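Local atomic coordinates of GCN5-related N-acetyltransferase (Exiguobacterium sibiricum 255-15, PDB entry 3GY9), a protein that binds coenzyme A and, as a member of the GNAT superfamily, probably transfers an acyl group from it to an acceptor not yet identified. Residues E7-F12 with E49-A54; R111-S116 with T137-K142. All coordinates share one frame; numbering follows the deposited sequence. Where two conformers were deposited one is given.

Interaction 1 of 2, residues E7-F12 with E49-A54; sequences ERVNDF and EAMFVA
The carbonyl oxygen of Met51 (a selenomethionine) receives the backbone N-H of Val9 at 2.8 Å, N to O, while the CA of Arg8 makes a longer C-H...O approach to the same oxygen. Two more backbone bonds join Glu7 and Val53 in both directions, Glu7 N to Val53 O measuring 2.8 Å. At Val9 the chains are already parting: in place of a direct return bond, a water bridges Val9 O and Met51 N. This ladder ties strand 5-8, outermost in the GNAT sheet, antiparallel to strand 50-55. On one face Arg8 and Phe52 run side by side. Arg8 bends at its third torsion (chi3 -48°), which brings the guanidinium round so that Phe52 CE1 lies over one of its faces, toward the rim, 3.9 Å from Arg8 NH2, with the planes 72° apart. A second water, in the guanidinium plane, links Arg8 NH1 to Glu49 O, and Glu104 of helix 93-105 forms a salt bridge with NH2. On the opposite face, with Glu7 and Val53, Val9 CG2 packs 3.8 Å from Val53 CG1. Val9 CG1 sits over the centre of the Phe12 ring, whose CE1 approaches Met51 CG at 4.1 Å.

Interaction 2 of 2, residues R111-S116 with T137-K142; sequences RLVLYS and THTLDK
Thr137 OG1 accepts the backbone N-H of Ser116 in a short, nearly straight bond, N to OG1 2.7 Å and 172° at the hydrogen. The same OG1 also hydrogen-bonds His138 ND1 at 2.8 Å, with either atom able to donate. With chi1 at 59°, OG1 stands between the backbone N and carbonyl carbon of Thr137, where it meets Ser116, while CG2 is directed over one face of the Tyr115 ring in a CH-pi contact, 4.0 Å from the centroid. Behind this, a classic beta bulge sets two residues, Thr137 and His138, opposite the single Leu114, whose carbonyl oxygen takes both their N-H groups, that of Thr137 at 2.8 Å, N to O. Leu114 CD1 packs against His138 CB at 3.8 Å, and Asp120 OD1 hydrogen-bonds the other imidazole nitrogen, NE2, fixing the ring's turn. Beyond the bulge the strands run antiparallel through paired bonds of Leu112 with Leu140. At the other end Arg111 and Asp141 lie side by side in a salt bridge, although the NE to OD1 hydrogen bond, 2.7 Å, is bent and weak. Leu112 and Leu140 reach helix 93-105 and Leu114 reaches helix 120-125, while strands 76-84 and 129-130 flank the pair.

In the fold
Interactions 1 and 2 belong to one mixed sheet but flank the middle of the molecule, their own centres about 20 Å apart and their nearest atoms about 10 Å apart. All of interaction 1 precedes interaction 2 in sequence, and strands 61-69 and 76-84 fill the sheet between them. Helix 93-105 spans the gap, touching side chains from both. Interaction 1 secures an outermost strand, whereas the side chain of Ser116 in interaction 2 is about 6 Å from bound coenzyme A. The cofactor site thus sits toward interaction 2, by the parallel neighbours 76-84 and 111-114, as in the GNAT fold generally, where coenzyme A lies at the place these two strands part.

Interaction 1 of 2, residues E7-F12 with E49-A54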
ATOM      1  N   GLU A   7       3.029   0.066  11.298  0.70 18.47           N
ATOM      2  CA  GLU A   7       2.513  -1.059  12.069  0.70 21.65           C
ATOM      3  C   GLU A   7       1.626  -1.941  11.191  0.70 19.70           C
ATOM      4  O   GLU A   7       0.896  -1.423  10.356  0.70 19.16           O
ATOM      5  CB  GLU A   7       1.692  -0.535  13.262  0.70 23.21           C
ATOM      6  CG  GLU A   7       0.810  -1.593  13.891  0.70 26.24           C
ATOM      7  CD  GLU A   7       0.270  -1.226  15.243  0.70 25.34           C
ATOM      8  OE1 GLU A   7       0.631  -1.920  16.215  0.70 35.86           O
ATOM      9  OE2 GLU A   7      -0.515  -0.263  15.332  0.70 27.58           O
ATOM     10  N   ARG A   8       1.661  -3.253  11.416  1.00 19.35           N
ATOM     11  CA  ARG A   8       0.708  -4.188  10.813  1.00 20.67           C
ATOM     12  C   ARG A   8      -0.651  -4.079  11.486  1.00 21.89           C
ATOM     13  O   ARG A   8      -0.744  -4.051  12.720  1.00 21.65           O
ATOM     14  CB  ARG A   8       1.222  -5.609  11.011  1.00 19.73           C
ATOM     15  CG  ARG A   8       0.446  -6.726  10.356  1.00 23.82           C
ATOM     16  CD  ARG A   8       1.095  -8.076  10.709  1.00 23.84           C
ATOM     17  NE  ARG A   8       2.519  -7.980  10.477  1.00 21.36           N
ATOM     18  CZ  ARG A   8       3.103  -8.113   9.280  1.00 20.12           C
ATOM     19  NH1 ARG A   8       2.414  -8.533   8.217  1.00 19.87           N
ATOM     20  NH2 ARG A   8       4.396  -7.894   9.176  1.00 20.82           N
ATOM     21  N   VAL A   9      -1.705  -4.036  10.681  1.00 20.16           N
ATOM     22  CA  VAL A   9      -3.053  -3.978  11.186  1.00 19.58           C
ATOM     23  C   VAL A   9      -3.507  -5.397  11.450  1.00 20.94           C
ATOM     24  O   VAL A   9      -3.710  -6.166  10.512  1.00 22.33           O
ATOM     25  CB  VAL A   9      -4.000  -3.297  10.179  1.00 20.65           C
ATOM     26  CG1 VAL A   9      -5.436  -3.350  10.647  1.00 22.29           C
ATOM     27  CG2 VAL A   9      -3.559  -1.881   9.943  1.00 20.05           C
ATOM     28  N   ASN A  10      -3.634  -5.740  12.724  1.00 20.02           N
ATOM     29  CA  ASN A  10      -4.243  -6.994  13.136  1.00 22.02           C
ATOM     30  C   ASN A  10      -5.645  -6.786  13.701  1.00 23.19           C
ATOM     31  O   ASN A  10      -6.402  -7.746  13.827  1.00 25.35           O
ATOM     32  CB  ASN A  10      -3.376  -7.694  14.181  1.00 22.78           C
ATOM     33  CG  ASN A  10      -2.016  -8.069  13.653  1.00 26.03           C
ATOM     34  OD1 ASN A  10      -1.003  -7.728  14.252  1.00 36.13           O
ATOM     35  ND2 ASN A  10      -1.983  -8.758  12.511  1.00 30.96           N
ATOM     36  N   ASP A  11      -5.992  -5.538  14.022  1.00 23.62           N
ATOM     37  CA  ASP A  11      -7.296  -5.195  14.606  1.00 23.09           C
ATOM     38  C   ASP A  11      -7.754  -3.878  13.999  1.00 23.46           C
ATOM     39  O   ASP A  11      -7.385  -2.801  14.468  1.00 23.65           O
ATOM     40  CB  ASP A  11      -7.181  -5.096  16.132  1.00 23.50           C
ATOM     41  CG  ASP A  11      -8.462  -4.582  16.809  1.00 27.42           C
ATOM     42  OD1 ASP A  11      -9.525  -4.513  16.155  1.00 25.19           O
ATOM     43  OD2 ASP A  11      -8.390  -4.252  18.017  1.00 33.41           O
ATOM     44  N   PHE A  12      -8.544  -3.961  12.940  1.00 23.44           N
ATOM     45  CA  PHE A  12      -9.006  -2.740  12.268  1.00 22.75           C
ATOM     46  C   PHE A  12      -9.784  -1.832  13.210  1.00 21.66           C
ATOM     47  O   PHE A  12      -9.821  -0.617  13.033  1.00 23.27           O
ATOM     48  CB  PHE A  12      -9.885  -3.087  11.069  1.00 22.92           C
ATOM     49  CG  PHE A  12      -9.106  -3.448   9.838  1.00 24.43           C
ATOM     50  CD1 PHE A  12      -8.589  -2.468   9.016  1.00 24.17           C
ATOM     51  CD2 PHE A  12      -8.903  -4.774   9.505  1.00 29.97           C
ATOM     52  CE1 PHE A  12      -7.850  -2.806   7.890  1.00 27.98           C
ATOM     53  CE2 PHE A  12      -8.192  -5.106   8.363  1.00 29.20           C
ATOM     54  CZ  PHE A  12      -7.663  -4.132   7.577  1.00 28.68           C
ATOM     55  N   GLU A  49      -0.840 -11.854   2.672  1.00 20.23           N
ATOM     56  CA  GLU A  49      -1.412 -10.507   2.647  1.00 20.61           C
ATOM     57  C   GLU A  49      -1.109  -9.782   3.951  1.00 20.28           C
ATOM     58  O   GLU A  49      -0.819 -10.410   4.975  1.00 21.98           O
ATOM     59  CB  GLU A  49      -2.917 -10.561   2.362  1.00 22.70           C
ATOM     60  CG  GLU A  49      -3.658 -11.530   3.229  1.00 23.59           C
ATOM     61  CD  GLU A  49      -5.131 -11.698   2.922  1.00 23.23           C
ATOM     62  OE1 GLU A  49      -5.549 -11.751   1.739  1.00 22.99           O
ATOM     63  OE2 GLU A  49      -5.875 -11.839   3.897  1.00 21.52           O
ATOM     64  N   ALA A  50      -1.126  -8.463   3.887  1.00 20.08           N
ATOM     65  CA  ALA A  50      -0.968  -7.632   5.076  1.00 21.64           C
ATOM     66  C   ALA A  50      -1.468  -6.235   4.772  1.00 20.97           C
ATOM     67  O   ALA A  50      -1.421  -5.776   3.620  1.00 21.63           O
ATOM     68  CB  ALA A  50       0.477  -7.567   5.477  1.00 21.24           C
HETATM   69  N   MSE A  51      -1.901  -5.535   5.826  1.00 19.32           N
HETATM   70  CA  MSE A  51      -2.255  -4.132   5.736  1.00 19.68           C
HETATM   71  C   MSE A  51      -1.452  -3.413   6.791  1.00 20.07           C
HETATM   72  O   MSE A  51      -1.345  -3.895   7.935  1.00 21.39           O
HETATM   73  CB  MSE A  51      -3.732  -3.921   6.004  1.00 20.25           C
HETATM   74  CG  MSE A  51      -4.217  -2.490   5.934  1.00 21.41           C
HETATM   75 SE   MSE A  51      -3.782  -1.531   4.268  0.75 23.95          SE
HETATM   76  CE  MSE A  51      -4.420  -2.832   3.040  1.00 21.02           C
ATOM     77  N   PHE A  52      -0.883  -2.271   6.402  1.00 20.83           N
ATOM     78  CA  PHE A  52      -0.103  -1.455   7.326  1.00 21.58           C
ATOM     79  C   PHE A  52      -0.700  -0.076   7.508  1.00 21.06           C
ATOM     80  O   PHE A  52      -1.381   0.438   6.630  1.00 21.41           O
ATOM     81  CB  PHE A  52       1.336  -1.306   6.824  1.00 20.64           C
ATOM     82  CG  PHE A  52       2.038  -2.605   6.667  1.00 19.72           C
ATOM     83  CD1 PHE A  52       2.574  -3.247   7.768  1.00 20.61           C
ATOM     84  CD2 PHE A  52       2.166  -3.198   5.421  1.00 22.21           C
ATOM     85  CE1 PHE A  52       3.210  -4.473   7.631  1.00 21.26           C
ATOM     86  CE2 PHE A  52       2.812  -4.436   5.281  1.00 22.56           C
ATOM     87  CZ  PHE A  52       3.337  -5.061   6.392  1.00 22.80           C
ATOM     88  N   VAL A  53      -0.415   0.515   8.669  1.00 21.71           N
ATOM     89  CA  VAL A  53      -0.685   1.923   8.908  1.00 22.38           C
ATOM     90  C   VAL A  53       0.580   2.618   9.377  1.00 22.56           C
ATOM     91  O   VAL A  53       1.418   1.996  10.057  1.00 24.01           O
ATOM     92  CB  VAL A  53      -1.790   2.175   9.979  1.00 25.17           C
ATOM     93  CG1 VAL A  53      -3.145   1.902   9.382  1.00 26.75           C
ATOM     94  CG2 VAL A  53      -1.538   1.374  11.238  1.00 26.48           C
ATOM     95  N   ALA A  54       0.687   3.902   9.027  1.00 21.68           N
ATOM     96  CA  ALA A  54       1.750   4.763   9.543  1.00 21.40           C
ATOM     97  C   ALA A  54       1.128   5.578  10.666  1.00 20.45           C
ATOM     98  O   ALA A  54       0.108   6.224  10.462  1.00 22.54           O
ATOM     99  CB  ALA A  54       2.268   5.669   8.475  1.00 23.80           C
TER
HETATM  100  O   HOH W   1      -0.494  -9.639   8.101  1.00 25.15           O
HETATM  101  O   HOH W   2      -2.418  -7.184   8.205  1.00 10.86           O

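Interaction 2 of 2, residues R111-S116 with T137-K142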
ATOM      1  N   ARG A 111       6.374 -11.220  -8.344  1.00 20.32           N
ATOM      2  CA  ARG A 111       6.054  -9.993  -9.047  1.00 19.98           C
ATOM      3  C   ARG A 111       5.054  -9.213  -8.230  1.00 19.58           C
ATOM      4  O   ARG A 111       4.181  -9.818  -7.618  1.00 19.39           O
ATOM      5  CB  ARG A 111       5.429 -10.324 -10.397  1.00 21.53           C
ATOM      6  CG  ARG A 111       5.043  -9.108 -11.219  1.00 20.71           C
ATOM      7  CD  ARG A 111       4.591  -9.502 -12.629  1.00 23.06           C
ATOM      8  NE  ARG A 111       5.711  -9.923 -13.464  1.00 29.15           N
ATOM      9  CZ  ARG A 111       5.860 -11.134 -14.006  1.00 39.48           C
ATOM     10  NH1 ARG A 111       4.946 -12.089 -13.845  1.00 44.19           N
ATOM     11  NH2 ARG A 111       6.936 -11.387 -14.750  1.00 42.07           N
ATOM     12  N   LEU A 112       5.186  -7.888  -8.187  1.00 18.87           N
ATOM     13  CA  LEU A 112       4.180  -7.020  -7.556  1.00 19.56           C
ATOM     14  C   LEU A 112       3.626  -6.043  -8.563  1.00 19.52           C
ATOM     15  O   LEU A 112       4.369  -5.496  -9.378  1.00 20.65           O
ATOM     16  CB  LEU A 112       4.764  -6.229  -6.389  1.00 19.57           C
ATOM     17  CG  LEU A 112       5.324  -7.081  -5.252  1.00 19.67           C
ATOM     18  CD1 LEU A 112       5.947  -6.179  -4.206  1.00 21.89           C
ATOM     19  CD2 LEU A 112       4.254  -7.972  -4.610  1.00 21.44           C
ATOM     20  N   VAL A 113       2.308  -5.857  -8.504  1.00 19.44           N
ATOM     21  CA  VAL A 113       1.614  -4.965  -9.413  1.00 19.30           C
ATOM     22  C   VAL A 113       0.713  -4.027  -8.641  1.00 20.84           C
ATOM     23  O   VAL A 113       0.361  -4.293  -7.506  1.00 20.30           O
ATOM     24  CB  VAL A 113       0.785  -5.740 -10.452  1.00 20.60           C
ATOM     25  CG1 VAL A 113       1.687  -6.719 -11.209  1.00 22.18           C
ATOM     26  CG2 VAL A 113      -0.398  -6.466  -9.829  1.00 22.49           C
ATOM     27  N   LEU A 114       0.326  -2.933  -9.281  1.00 20.01           N
ATOM     28  CA  LEU A 114      -0.583  -1.965  -8.653  1.00 19.86           C
ATOM     29  C   LEU A 114      -1.233  -1.110  -9.730  1.00 19.83           C
ATOM     30  O   LEU A 114      -0.771  -1.062 -10.874  1.00 20.00           O
ATOM     31  CB  LEU A 114       0.139  -1.096  -7.615  1.00 20.66           C
ATOM     32  CG  LEU A 114       1.293  -0.227  -8.136  1.00 21.42           C
ATOM     33  CD1 LEU A 114       0.822   1.163  -8.556  1.00 24.30           C
ATOM     34  CD2 LEU A 114       2.402  -0.120  -7.093  1.00 23.17           C
ATOM     35  N   TYR A 115      -2.302  -0.430  -9.316  1.00 20.70           N
ATOM     36  CA  TYR A 115      -3.002   0.520 -10.172  1.00 21.17           C
ATOM     37  C   TYR A 115      -2.971   1.887  -9.517  1.00 22.63           C
ATOM     38  O   TYR A 115      -3.595   2.087  -8.483  1.00 24.20           O
ATOM     39  CB  TYR A 115      -4.437   0.065 -10.398  1.00 23.18           C
ATOM     40  CG  TYR A 115      -5.174   0.918 -11.402  1.00 26.79           C
ATOM     41  CD1 TYR A 115      -5.822   2.074 -11.011  1.00 31.25           C
ATOM     42  CD2 TYR A 115      -5.204   0.564 -12.738  1.00 25.13           C
ATOM     43  CE1 TYR A 115      -6.493   2.862 -11.930  1.00 31.35           C
ATOM     44  CE2 TYR A 115      -5.881   1.345 -13.670  1.00 29.25           C
ATOM     45  CZ  TYR A 115      -6.516   2.496 -13.250  1.00 28.49           C
ATOM     46  OH  TYR A 115      -7.190   3.272 -14.164  1.00 32.22           O
ATOM     47  N   SER A 116      -2.236   2.826 -10.116  1.00 25.21           N
ATOM     48  CA  SER A 116      -2.206   4.203  -9.639  1.00 25.09           C
ATOM     49  C   SER A 116      -2.260   5.153 -10.814  1.00 28.65           C
ATOM     50  O   SER A 116      -1.328   5.198 -11.614  1.00 28.28           O
ATOM     51  CB  SER A 116      -0.938   4.476  -8.848  1.00 25.98           C
ATOM     52  OG  SER A 116      -0.949   5.813  -8.357  1.00 29.40           O
ATOM     53  N   THR A 137      -1.215  -0.413 -13.611  1.00 22.32           N
ATOM     54  CA  THR A 137      -0.413   0.668 -14.171  1.00 21.66           C
ATOM     55  C   THR A 137       1.085   0.440 -13.937  1.00 20.55           C
ATOM     56  O   THR A 137       1.909   0.944 -14.712  1.00 19.34           O
ATOM     57  CB  THR A 137      -0.775   2.043 -13.568  1.00 24.63           C
ATOM     58  OG1 THR A 137      -0.589   2.032 -12.147  1.00 21.68           O
ATOM     59  CG2 THR A 137      -2.213   2.449 -13.917  1.00 23.38           C
ATOM     60  N   HIS A 138       1.450  -0.311 -12.903  1.00 19.89           N
ATOM     61  CA  HIS A 138       2.863  -0.455 -12.527  1.00 19.99           C
ATOM     62  C   HIS A 138       3.177  -1.876 -12.103  1.00 21.07           C
ATOM     63  O   HIS A 138       2.347  -2.534 -11.483  1.00 20.75           O
ATOM     64  CB  HIS A 138       3.233   0.496 -11.400  1.00 20.76           C
ATOM     65  CG  HIS A 138       3.241   1.934 -11.806  1.00 20.38           C
ATOM     66  ND1 HIS A 138       2.099   2.708 -11.809  1.00 21.04           N
ATOM     67  CD2 HIS A 138       4.245   2.735 -12.243  1.00 20.59           C
ATOM     68  CE1 HIS A 138       2.404   3.930 -12.210  1.00 22.05           C
ATOM     69  NE2 HIS A 138       3.695   3.970 -12.493  1.00 19.75           N
ATOM     70  N   THR A 139       4.377  -2.337 -12.445  1.00 19.52           N
ATOM     71  CA  THR A 139       4.798  -3.703 -12.151  0.50 20.26           C
ATOM     72  C   THR A 139       6.274  -3.744 -11.740  1.00 20.94           C
ATOM     73  O   THR A 139       7.068  -2.893 -12.147  1.00 20.45           O
ATOM     74  CB  THR A 139       4.553  -4.627 -13.376  0.50 20.91           C
ATOM     75  OG1 THR A 139       4.781  -5.998 -13.017  0.50 19.71           O
ATOM     76  CG2 THR A 139       5.451  -4.251 -14.558  0.50 21.76           C
ATOM     77  N   LEU A 140       6.646  -4.755 -10.965  1.00 19.49           N
ATOM     78  CA  LEU A 140       8.043  -4.927 -10.563  1.00 20.09           C
ATOM     79  C   LEU A 140       8.322  -6.397 -10.305  1.00 20.46           C
ATOM     80  O   LEU A 140       7.618  -7.007  -9.505  1.00 20.37           O
ATOM     81  CB  LEU A 140       8.334  -4.112  -9.302  1.00 21.50           C
ATOM     82  CG  LEU A 140       9.729  -4.240  -8.677  1.00 21.97           C
ATOM     83  CD1 LEU A 140      10.786  -3.752  -9.649  1.00 25.81           C
ATOM     84  CD2 LEU A 140       9.785  -3.480  -7.348  1.00 23.16           C
ATOM     85  N   ASP A 141       9.349  -6.941 -10.949  1.00 20.40           N
ATOM     86  CA  ASP A 141       9.763  -8.331 -10.726  1.00 21.29           C
ATOM     87  C   ASP A 141      10.723  -8.437  -9.546  1.00 21.82           C
ATOM     88  O   ASP A 141      11.539  -7.549  -9.323  1.00 21.84           O
ATOM     89  CB  ASP A 141      10.472  -8.888 -11.965  1.00 23.32           C
ATOM     90  CG  ASP A 141       9.543  -9.101 -13.139  1.00 28.21           C
ATOM     91  OD1 ASP A 141       8.322  -9.281 -12.938  1.00 27.50           O
ATOM     92  OD2 ASP A 141      10.066  -9.114 -14.274  1.00 32.12           O
ATOM     93  N   LYS A 142      10.681  -9.566  -8.843  1.00 20.30           N
ATOM     94  CA  LYS A 142      11.559  -9.768  -7.693  1.00 20.76           C
ATOM     95  C   LYS A 142      13.026  -9.696  -8.093  1.00 21.32           C
ATOM     96  O   LYS A 142      13.839  -9.157  -7.359  1.00 23.45           O
ATOM     97  CB  LYS A 142      11.281 -11.117  -7.021  1.00 21.16           C
ATOM     98  CG  LYS A 142      12.039 -11.312  -5.707  1.00 21.37           C
ATOM     99  CD  LYS A 142      11.664 -12.602  -4.980  1.00 22.11           C
ATOM    100  CE  LYS A 142      12.132 -13.842  -5.706  1.00 29.23           C
ATOM    101  NZ  LYS A 142      12.152 -15.041  -4.799  1.00 28.57           N
TER